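Methanogen homoaconitase large subunit (PDB 4KP2) catalyses, together with its small subunit, the reversible dehydration of (R)-homocitrate to cis-homoaconitate and the hydration of the latter to homoisocitrate, using a [4Fe-4S] cluster. Local coordinates at residues A[188-193]-A[322-327]; A[223-228]-A[243-248]; A[253-258]-A[355-360]; A[326-331]-A[359-364]. All coordinates share one frame; numbering follows the deposited sequence.

Interaction 1. Residues A[188-193]-A[322-327]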
# COMPACT_ATOMS: atom_id res chain seq x y z
N SER A 188 -6.38 -14.52 -23.12
CA SER A 188 -5.18 -14.72 -22.33
C SER A 188 -5.21 -16.05 -21.60
O SER A 188 -6.19 -16.79 -21.67
CB SER A 188 -5.01 -13.58 -21.32
OG SER A 188 -6.07 -13.56 -20.39
N ALA A 189 -4.13 -16.35 -20.88
CA ALA A 189 -4.01 -17.59 -20.13
C ALA A 189 -5.07 -17.66 -19.03
O ALA A 189 -5.54 -18.75 -18.68
CB ALA A 189 -2.63 -17.71 -19.53
N LYS A 190 -5.45 -16.50 -18.49
CA LYS A 190 -6.52 -16.43 -17.51
C LYS A 190 -7.85 -16.78 -18.16
O LYS A 190 -8.66 -17.50 -17.57
CB LYS A 190 -6.58 -15.04 -16.87
CG LYS A 190 -7.81 -14.79 -16.02
CD LYS A 190 -7.94 -15.82 -14.90
CE LYS A 190 -6.89 -15.63 -13.82
NZ LYS A 190 -7.06 -14.32 -13.12
N ASP A 191 -8.06 -16.29 -19.38
CA ASP A 191 -9.26 -16.62 -20.13
C ASP A 191 -9.29 -18.11 -20.44
O ASP A 191 -10.36 -18.73 -20.49
CB ASP A 191 -9.31 -15.82 -21.44
CG ASP A 191 -9.39 -14.33 -21.20
OD1 ASP A 191 -10.49 -13.82 -20.90
OD2 ASP A 191 -8.34 -13.66 -21.33
N ILE A 192 -8.11 -18.69 -20.64
CA ILE A 192 -8.00 -20.11 -20.96
C ILE A 192 -8.27 -20.98 -19.74
O ILE A 192 -9.06 -21.92 -19.80
CB ILE A 192 -6.60 -20.44 -21.52
CG1 ILE A 192 -6.39 -19.71 -22.84
CG2 ILE A 192 -6.45 -21.94 -21.71
CD1 ILE A 192 -4.97 -19.78 -23.36
N VAL A 193 -7.63 -20.66 -18.62
CA VAL A 193 -7.78 -21.45 -17.40
C VAL A 193 -9.19 -21.32 -16.83
O VAL A 193 -9.69 -22.23 -16.17
CB VAL A 193 -6.72 -21.09 -16.34
CG1 VAL A 193 -6.98 -19.71 -15.75
CG2 VAL A 193 -6.68 -22.15 -15.24
N SER A 322 -2.31 -10.42 -8.55
CA SER A 322 -2.16 -11.50 -7.59
C SER A 322 -1.12 -12.48 -8.10
O SER A 322 -0.36 -12.17 -9.01
CB SER A 322 -3.50 -12.21 -7.36
OG SER A 322 -3.97 -12.81 -8.56
N CYS A 323 -1.09 -13.68 -7.52
CA CYS A 323 -0.18 -14.72 -7.98
C CYS A 323 -0.57 -15.17 -9.38
O CYS A 323 0.28 -15.62 -10.17
CB CYS A 323 -0.19 -15.91 -7.03
SG CYS A 323 0.85 -17.29 -7.55
N THR A 324 -1.85 -15.05 -9.70
CA THR A 324 -2.37 -15.46 -11.00
C THR A 324 -1.97 -14.47 -12.08
O THR A 324 -1.49 -14.86 -13.15
CB THR A 324 -3.91 -15.56 -10.97
OG1 THR A 324 -4.47 -14.26 -11.19
CG2 THR A 324 -4.38 -16.10 -9.64
N ASN A 325 -2.16 -13.18 -11.81
CA ASN A 325 -1.88 -12.14 -12.78
C ASN A 325 -1.25 -10.89 -12.18
O ASN A 325 -1.84 -9.81 -12.20
CB ASN A 325 -3.16 -11.75 -13.53
CG ASN A 325 -3.67 -12.87 -14.42
OD1 ASN A 325 -4.83 -13.26 -14.34
ND2 ASN A 325 -2.80 -13.39 -15.28
N GLY A 326 -0.04 -11.04 -11.64
CA GLY A 326 0.66 -9.92 -11.04
C GLY A 326 2.05 -9.72 -11.60
O GLY A 326 2.80 -8.86 -11.14
N ARG A 327 2.39 -10.52 -12.60
CA ARG A 327 3.71 -10.46 -13.21
C ARG A 327 3.83 -9.30 -14.20
O ARG A 327 2.88 -8.54 -14.39
CB ARG A 327 4.06 -11.79 -13.88
CG ARG A 327 4.37 -12.90 -12.89
CD ARG A 327 4.27 -14.27 -13.54
NE ARG A 327 2.89 -14.62 -13.85
CZ ARG A 327 2.06 -15.20 -12.99
NH1 ARG A 327 2.46 -15.49 -11.76
NH2 ARG A 327 0.81 -15.49 -13.36
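Lys190 turns CG away from its backbone N (chi1 170°) and then bends at each of the next three torsions, which curls its ammonium group round to Asn325. Asn325 meets it with CG set beside its own backbone N (chi1 -68°); this sets the amide beside the lysine, with OD1 turned to it. The bond from Lys190 NZ to Asn325 OD1 is 2.8 Å long. NZ sits fairly well in line with the C=O bond, at a C=O...N angle of 157°, and is tilted a little from the carbonyl plane. The aliphatic part follows the same oxygen: Lys190 CE lies 3.2 Å from Asn325 OD1, and CB and CG pass a little farther off. Thr324 OG1, on the residue before Asn325, lies 3.2 Å from Lys190 NZ, but its position is less certain. Lys190 NZ also donates to the backbone O of Thr403. This buried contact joins the first turn of helix 189-200 to the loop between strand 317-320 and helix 328-338. That loop carries Cys323, a predicted ligand of the [4Fe-4S] cluster. Its start is shaped by an ST turn, in which Thr324 N donates to Ser322 OG over 3.3 Å. A buried ammonium group is met by neutral oxygens, the amide OD1 and a main-chain carbonyl. Its charge is probably stabilised by these carbonyl dipoles and would tend to polarise the Asn325 amide within the cluster loop.

Interaction 2. Residues A[223-228]-A[243-248]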
# COMPACT_ATOMS: atom_id res chain seq x y z
N ASP A 223 4.69 -17.32 -17.79
CA ASP A 223 3.66 -16.46 -17.22
C ASP A 223 2.28 -17.07 -17.42
O ASP A 223 1.37 -16.87 -16.61
CB ASP A 223 3.72 -15.06 -17.82
CG ASP A 223 5.00 -14.33 -17.48
OD1 ASP A 223 5.68 -14.73 -16.50
OD2 ASP A 223 5.34 -13.35 -18.18
N GLY A 224 2.12 -17.80 -18.52
CA GLY A 224 0.86 -18.46 -18.82
C GLY A 224 0.73 -19.79 -18.10
O GLY A 224 -0.35 -20.16 -17.63
N ARG A 225 1.84 -20.52 -18.02
CA ARG A 225 1.84 -21.83 -17.36
C ARG A 225 1.65 -21.70 -15.86
O ARG A 225 1.06 -22.58 -15.22
CB ARG A 225 3.14 -22.58 -17.68
CG ARG A 225 3.32 -22.88 -19.15
CD ARG A 225 4.60 -23.66 -19.40
NE ARG A 225 4.77 -23.96 -20.82
CZ ARG A 225 5.79 -24.65 -21.32
NH1 ARG A 225 6.74 -25.11 -20.52
NH2 ARG A 225 5.86 -24.88 -22.62
N LEU A 226 2.15 -20.61 -15.29
CA LEU A 226 1.95 -20.33 -13.87
C LEU A 226 0.48 -20.10 -13.57
O LEU A 226 -0.01 -20.50 -12.51
CB LEU A 226 2.76 -19.10 -13.46
CG LEU A 226 4.06 -19.35 -12.68
CD1 LEU A 226 5.00 -20.25 -13.46
CD2 LEU A 226 4.73 -18.03 -12.33
N THR A 227 -0.22 -19.46 -14.50
CA THR A 227 -1.64 -19.16 -14.33
C THR A 227 -2.49 -20.43 -14.36
O THR A 227 -3.40 -20.59 -13.56
CB THR A 227 -2.13 -18.19 -15.41
OG1 THR A 227 -1.37 -16.98 -15.36
CG2 THR A 227 -3.60 -17.86 -15.21
N LEU A 228 -2.17 -21.32 -15.30
CA LEU A 228 -2.93 -22.56 -15.47
C LEU A 228 -2.80 -23.48 -14.26
O LEU A 228 -3.78 -24.10 -13.83
CB LEU A 228 -2.48 -23.29 -16.73
CG LEU A 228 -3.37 -23.13 -17.97
CD1 LEU A 228 -3.59 -21.66 -18.29
CD2 LEU A 228 -2.77 -23.86 -19.16
N GLU A 243 4.34 -30.20 -18.21
CA GLU A 243 5.60 -30.78 -18.65
C GLU A 243 6.64 -29.71 -18.95
O GLU A 243 6.35 -28.72 -19.62
CB GLU A 243 5.38 -31.67 -19.87
CG GLU A 243 6.61 -32.42 -20.34
CD GLU A 243 6.31 -33.34 -21.51
OE1 GLU A 243 5.59 -34.35 -21.31
OE2 GLU A 243 6.78 -33.05 -22.63
N ALA A 244 7.86 -29.92 -18.45
CA ALA A 244 8.94 -28.95 -18.62
C ALA A 244 9.56 -29.04 -20.00
O ALA A 244 9.78 -30.13 -20.53
CB ALA A 244 10.00 -29.16 -17.55
N ASP A 245 9.84 -27.88 -20.59
CA ASP A 245 10.46 -27.82 -21.91
C ASP A 245 11.49 -26.70 -21.98
O ASP A 245 11.89 -26.16 -20.95
CB ASP A 245 9.39 -27.62 -22.99
CG ASP A 245 8.69 -26.28 -22.87
OD1 ASP A 245 8.64 -25.73 -21.75
OD2 ASP A 245 8.18 -25.79 -23.89
N GLU A 246 11.91 -26.36 -23.19
CA GLU A 246 12.92 -25.33 -23.40
C GLU A 246 12.48 -23.97 -22.87
O GLU A 246 13.31 -23.19 -22.40
CB GLU A 246 13.28 -25.23 -24.89
CG GLU A 246 14.64 -25.80 -25.24
CD GLU A 246 14.73 -27.30 -25.03
OE1 GLU A 246 13.68 -27.97 -25.10
OE2 GLU A 246 15.85 -27.80 -24.80
N ILE A 247 11.19 -23.69 -22.95
CA ILE A 247 10.64 -22.44 -22.46
C ILE A 247 10.81 -22.35 -20.95
O ILE A 247 11.07 -21.27 -20.40
CB ILE A 247 9.15 -22.29 -22.83
CG1 ILE A 247 8.97 -22.38 -24.34
CG2 ILE A 247 8.59 -20.97 -22.30
CD1 ILE A 247 7.55 -22.17 -24.80
N THR A 248 10.68 -23.49 -20.28
CA THR A 248 10.87 -23.56 -18.83
C THR A 248 12.31 -23.25 -18.46
O THR A 248 12.57 -22.55 -17.48
CB THR A 248 10.47 -24.94 -18.28
OG1 THR A 248 9.13 -25.25 -18.68
CG2 THR A 248 10.56 -24.96 -16.76
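Arg225 on helix 222-230 faces the start of helix 246-254, and the backbones stay well apart: the nearest CA atoms, those of Arg225 and Thr248, are 9.3 Å from each other. Asp245 is the N-cap residue of the second helix, and its OD1 accepts a weak bond from Thr248 N over 3.4 Å. The long arginine runs straight from CG to NE and presents the guanidinium edge to the Asp245 carboxylate. Arg225 NH2 donates to Asp245 OD2 at 2.8 Å, with an N-H...O angle of 161°. This oxygen is near the guanidinium plane, yet NH2 stands above the carboxylate plane, and the two planes are turned 30° apart. Arg225 NH1 is the other arm of the salt bridge; its 2.3 Å to Asp245 OD1 is too short to be taken literally. Thr248 OG1 donates to Asp245 OD1 over 3.1 Å, almost in line with the C-O bond. Ile247 CB lies over one face of the guanidinium; its CD1 comes to 3.9 Å from Arg225 NH2. A valine in place of Thr248 would probably leave Asp245 OD1 without its hydroxyl donor and the carboxylate less firmly held. Arg225 NE donates to Val217 O. One carboxylate does two jobs, capping a helix and pairing with an arginine. The buried positive charge is matched by Asp245, which would probably be kept ionised by the arginine and the helix start.

Interaction 3. Residues A[253-258]-A[355-360]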
# COMPACT_ATOMS: atom_id res chain seq x y z
N LYS A 253 16.90 -19.06 -16.81
CA LYS A 253 18.09 -18.32 -17.20
C LYS A 253 17.92 -16.84 -16.93
O LYS A 253 18.85 -16.17 -16.45
CB LYS A 253 18.40 -18.53 -18.68
CG LYS A 253 18.80 -19.95 -19.05
CD LYS A 253 19.41 -20.00 -20.44
CE LYS A 253 18.46 -19.41 -21.47
NZ LYS A 253 19.07 -19.38 -22.83
N LYS A 254 16.74 -16.33 -17.23
CA LYS A 254 16.44 -14.91 -17.09
C LYS A 254 16.31 -14.49 -15.62
O LYS A 254 16.63 -13.35 -15.26
CB LYS A 254 15.15 -14.58 -17.86
CG LYS A 254 14.46 -13.29 -17.47
CD LYS A 254 13.27 -13.03 -18.38
CE LYS A 254 12.30 -12.04 -17.76
NZ LYS A 254 11.63 -12.61 -16.56
N GLU A 255 15.88 -15.42 -14.77
CA GLU A 255 15.58 -15.09 -13.38
C GLU A 255 16.72 -15.37 -12.40
O GLU A 255 17.23 -14.45 -11.75
CB GLU A 255 14.31 -15.83 -12.93
CG GLU A 255 13.07 -15.48 -13.73
CD GLU A 255 12.59 -14.06 -13.48
OE1 GLU A 255 12.94 -13.49 -12.43
OE2 GLU A 255 11.87 -13.51 -14.34
N ARG A 256 17.11 -16.63 -12.28
CA ARG A 256 18.05 -17.05 -11.24
C ARG A 256 19.48 -17.12 -11.75
O ARG A 256 20.23 -18.02 -11.37
CB ARG A 256 17.64 -18.43 -10.71
CG ARG A 256 16.14 -18.63 -10.65
CD ARG A 256 15.78 -20.06 -10.28
NE ARG A 256 14.34 -20.24 -10.18
CZ ARG A 256 13.75 -21.40 -9.92
NH1 ARG A 256 12.43 -21.47 -9.84
NH2 ARG A 256 14.48 -22.49 -9.73
N GLY A 257 19.87 -16.18 -12.59
CA GLY A 257 21.16 -16.25 -13.25
C GLY A 257 21.09 -17.36 -14.28
O GLY A 257 20.01 -17.89 -14.55
N LEU A 258 22.23 -17.73 -14.85
CA LEU A 258 22.22 -18.76 -15.88
C LEU A 258 23.56 -19.41 -16.17
O LEU A 258 24.61 -18.95 -15.73
CB LEU A 258 21.65 -18.20 -17.19
CG LEU A 258 22.60 -17.47 -18.14
CD1 LEU A 258 21.93 -17.24 -19.48
CD2 LEU A 258 23.07 -16.15 -17.55
N SER A 355 5.81 -9.15 -7.30
CA SER A 355 7.15 -9.27 -6.72
C SER A 355 7.89 -7.94 -6.63
O SER A 355 7.42 -6.92 -7.12
CB SER A 355 7.98 -10.28 -7.51
OG SER A 355 9.30 -10.35 -7.01
N LYS A 356 9.05 -7.98 -5.99
CA LYS A 356 9.93 -6.82 -5.90
C LYS A 356 10.67 -6.63 -7.21
O LYS A 356 10.84 -5.50 -7.69
CB LYS A 356 10.93 -7.01 -4.76
CG LYS A 356 12.05 -5.99 -4.72
CD LYS A 356 13.05 -6.31 -3.62
CE LYS A 356 14.26 -5.40 -3.69
NZ LYS A 356 15.25 -5.72 -2.61
N LYS A 357 11.11 -7.74 -7.79
CA LYS A 357 11.80 -7.72 -9.08
C LYS A 357 10.87 -7.22 -10.17
O LYS A 357 11.25 -6.40 -11.00
CB LYS A 357 12.33 -9.11 -9.43
CG LYS A 357 13.07 -9.16 -10.75
CD LYS A 357 13.50 -10.58 -11.08
CE LYS A 357 14.45 -11.13 -10.03
NZ LYS A 357 14.85 -12.53 -10.33
N VAL A 358 9.63 -7.72 -10.15
CA VAL A 358 8.61 -7.30 -11.11
C VAL A 358 8.32 -5.81 -10.96
O VAL A 358 8.15 -5.09 -11.94
CB VAL A 358 7.31 -8.10 -10.92
CG1 VAL A 358 6.22 -7.58 -11.84
CG2 VAL A 358 7.57 -9.58 -11.18
N PHE A 359 8.27 -5.35 -9.71
CA PHE A 359 8.04 -3.95 -9.39
C PHE A 359 9.11 -3.08 -10.04
O PHE A 359 8.81 -2.11 -10.73
CB PHE A 359 8.05 -3.75 -7.87
CG PHE A 359 7.41 -2.46 -7.41
CD1 PHE A 359 6.90 -1.55 -8.32
CD2 PHE A 359 7.34 -2.16 -6.06
CE1 PHE A 359 6.32 -0.37 -7.89
CE2 PHE A 359 6.76 -0.99 -5.63
CZ PHE A 359 6.25 -0.09 -6.54
N LEU A 360 10.37 -3.45 -9.82
CA LEU A 360 11.51 -2.67 -10.29
C LEU A 360 11.57 -2.54 -11.81
O LEU A 360 11.73 -1.45 -12.34
CB LEU A 360 12.82 -3.26 -9.76
CG LEU A 360 13.08 -3.02 -8.27
CD1 LEU A 360 14.35 -3.73 -7.83
CD2 LEU A 360 13.18 -1.53 -8.00
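Glu255 OE1 takes the bond from Lys357 NZ at 3.0 Å, a salt bridge in which the ammonium nitrogen lies almost in line with the C-O bond. The same nitrogen leans toward the main chain of its partner: Lys357 NZ to Glu255 O is a weak bond of 3.4 Å. One residue therefore offers both a carboxylate and a carbonyl. The lysine starts out fully extended (chi1 -179°) and bends once, at chi3, which turns CE and NZ; Lys357 CD passes 3.3 Å from Glu255 OE1. Glu255 in turn bends at chi2, bringing its carboxylate round to the lysine. Its other oxygen, OE2, pairs with Lys254 NZ, so Lys254, Glu255 and Lys357 form a salt-bridge network. That pair is modelled very short, so its exact length is doubtful. This surface contact joins the chain around the close of helix 246-254 to the first turn of helix 356-363. Ser355 is the N-cap residue of the latter, and its OG accepts from Lys357 N over 3.3 Å. A methionine in place of Lys357 would probably leave Glu255 OE1 without its ammonium partner across the contact. Nearby, Glu125 of helix 119-126 touches both Glu255 and Lys357. Lys356 packs against Lys373 of the second subunit.

Interaction 4. Residues A[326-331]-A[359-364]; sequences GRLSDL and FLQALK
Leu328 and Gln361 make the closest approach, an apolar branch against an amide. Leu328 CD1 lies 3.5 Å from Gln361 NE2 and just as near to CD, while Gln361 CG packs at 3.6 Å on the same methyl. The glutamine holds CG between its backbone N and carbonyl carbon (chi1 58°) and then runs out straight, which lays its length obliquely across the leucine. The second kind of contact is methyl on methyl. Ala362 CB is met by Leu328 CD2 at 4.2 Å and by Leu331 CD1 at 4.3 Å, so two leucines one helical turn apart share one small side chain. The backbones come close here, with the CA atoms of Leu328 and Ala362 6.6 Å apart. No hydrogen bond crosses between the segments. The contact packs the first turn of helix 328-338 on the last turns of helix 356-363, two helices of the three-layer domain built on parallel strands 317-320 and 348-351. Ile368 of helix 367-374 touches Ala362, and Ile367 touches Leu328. Leu360 and Leu363, on the same helix as Ala362, pack against the second subunit. Cohesion between the segments thus rests on van der Waals contact and the hydrophobic effect, without charges or directed bonds.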
# COMPACT_ATOMS: atom_id res chain seq x y z
N GLY A 326 -0.04 -11.04 -11.64
CA GLY A 326 0.66 -9.92 -11.04
C GLY A 326 2.05 -9.72 -11.60
O GLY A 326 2.80 -8.86 -11.14
N ARG A 327 2.39 -10.52 -12.60
CA ARG A 327 3.71 -10.46 -13.21
C ARG A 327 3.83 -9.30 -14.20
O ARG A 327 2.88 -8.54 -14.39
CB ARG A 327 4.06 -11.79 -13.88
CG ARG A 327 4.37 -12.90 -12.89
CD ARG A 327 4.27 -14.27 -13.54
NE ARG A 327 2.89 -14.62 -13.85
CZ ARG A 327 2.06 -15.20 -12.99
NH1 ARG A 327 2.46 -15.49 -11.76
NH2 ARG A 327 0.81 -15.49 -13.36
N LEU A 328 5.00 -9.18 -14.82
CA LEU A 328 5.30 -8.07 -15.71
C LEU A 328 4.35 -8.02 -16.91
O LEU A 328 3.83 -6.96 -17.25
CB LEU A 328 6.74 -8.17 -16.21
CG LEU A 328 7.58 -6.89 -16.23
CD1 LEU A 328 8.85 -7.10 -17.04
CD2 LEU A 328 6.79 -5.71 -16.77
N SER A 329 4.14 -9.18 -17.53
CA SER A 329 3.30 -9.27 -18.72
C SER A 329 1.87 -8.84 -18.43
O SER A 329 1.21 -8.24 -19.29
CB SER A 329 3.31 -10.70 -19.27
OG SER A 329 2.85 -11.62 -18.30
N ASP A 330 1.39 -9.13 -17.23
CA ASP A 330 0.04 -8.77 -16.83
C ASP A 330 -0.09 -7.26 -16.65
O ASP A 330 -1.10 -6.66 -17.03
CB ASP A 330 -0.35 -9.49 -15.54
CG ASP A 330 -0.25 -11.00 -15.66
OD1 ASP A 330 -1.21 -11.62 -16.17
OD2 ASP A 330 0.79 -11.56 -15.25
N LEU A 331 0.94 -6.65 -16.07
CA LEU A 331 0.94 -5.22 -15.82
C LEU A 331 1.05 -4.42 -17.11
O LEU A 331 0.29 -3.47 -17.33
CB LEU A 331 2.09 -4.83 -14.88
CG LEU A 331 2.04 -5.41 -13.46
CD1 LEU A 331 3.25 -4.97 -12.66
CD2 LEU A 331 0.75 -4.99 -12.76
N PHE A 359 8.27 -5.35 -9.71
CA PHE A 359 8.04 -3.95 -9.39
C PHE A 359 9.11 -3.08 -10.04
O PHE A 359 8.81 -2.11 -10.73
CB PHE A 359 8.05 -3.75 -7.87
CG PHE A 359 7.41 -2.46 -7.41
CD1 PHE A 359 6.90 -1.55 -8.32
CD2 PHE A 359 7.34 -2.16 -6.06
CE1 PHE A 359 6.32 -0.37 -7.89
CE2 PHE A 359 6.76 -0.99 -5.63
CZ PHE A 359 6.25 -0.09 -6.54
N LEU A 360 10.37 -3.45 -9.82
CA LEU A 360 11.51 -2.67 -10.29
C LEU A 360 11.57 -2.54 -11.81
O LEU A 360 11.73 -1.45 -12.34
CB LEU A 360 12.82 -3.26 -9.76
CG LEU A 360 13.08 -3.02 -8.27
CD1 LEU A 360 14.35 -3.73 -7.83
CD2 LEU A 360 13.18 -1.53 -8.00
N GLN A 361 11.43 -3.67 -12.51
CA GLN A 361 11.53 -3.67 -13.96
C GLN A 361 10.30 -3.05 -14.62
O GLN A 361 10.32 -2.74 -15.81
CB GLN A 361 11.77 -5.09 -14.49
CG GLN A 361 10.71 -6.09 -14.09
CD GLN A 361 11.14 -7.52 -14.38
OE1 GLN A 361 12.27 -7.77 -14.81
NE2 GLN A 361 10.24 -8.46 -14.15
N ALA A 362 9.24 -2.87 -13.84
CA ALA A 362 8.05 -2.18 -14.33
C ALA A 362 8.14 -0.69 -14.01
O ALA A 362 7.42 0.13 -14.59
CB ALA A 362 6.80 -2.79 -13.74
N LEU A 363 9.02 -0.35 -13.07
CA LEU A 363 9.29 1.04 -12.73
C LEU A 363 10.23 1.66 -13.76
O LEU A 363 10.06 2.80 -14.18
CB LEU A 363 9.91 1.14 -11.34
CG LEU A 363 8.96 1.02 -10.15
CD1 LEU A 363 9.74 0.79 -8.86
CD2 LEU A 363 8.10 2.27 -10.03
N LYS A 364 11.24 0.88 -14.16
CA LYS A 364 12.22 1.33 -15.14
C LYS A 364 11.60 1.34 -16.53
O LYS A 364 12.19 1.86 -17.48
CB LYS A 364 13.44 0.41 -15.11
CG LYS A 364 14.71 1.04 -15.65
CD LYS A 364 15.88 0.07 -15.58
CE LYS A 364 17.19 0.75 -15.91
NZ LYS A 364 17.53 1.80 -14.91

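From the N terminus, the first segment met is 188-193, which begins the long loop that interaction 1 closes at 322-327, tying helix 189-200 to the loop after strand 317-320. Interaction 2 lies wholly within that span and ties helix 222-230 to helix 246-254. Helix 246-254 goes on to interaction 3, which opens at 253-258 and closes at 355-360, so its loop crosses that of interaction 1. Interaction 4 starts where interaction 1 ends, sharing Gly326 and Arg327, and joins helix 328-338 to helix 356-363, beside interaction 3. A probable hydrogen bond between Thr227 and Thr324 links interactions 1 and 2; another, between Asp223 and Ser329, links interactions 2 and 4.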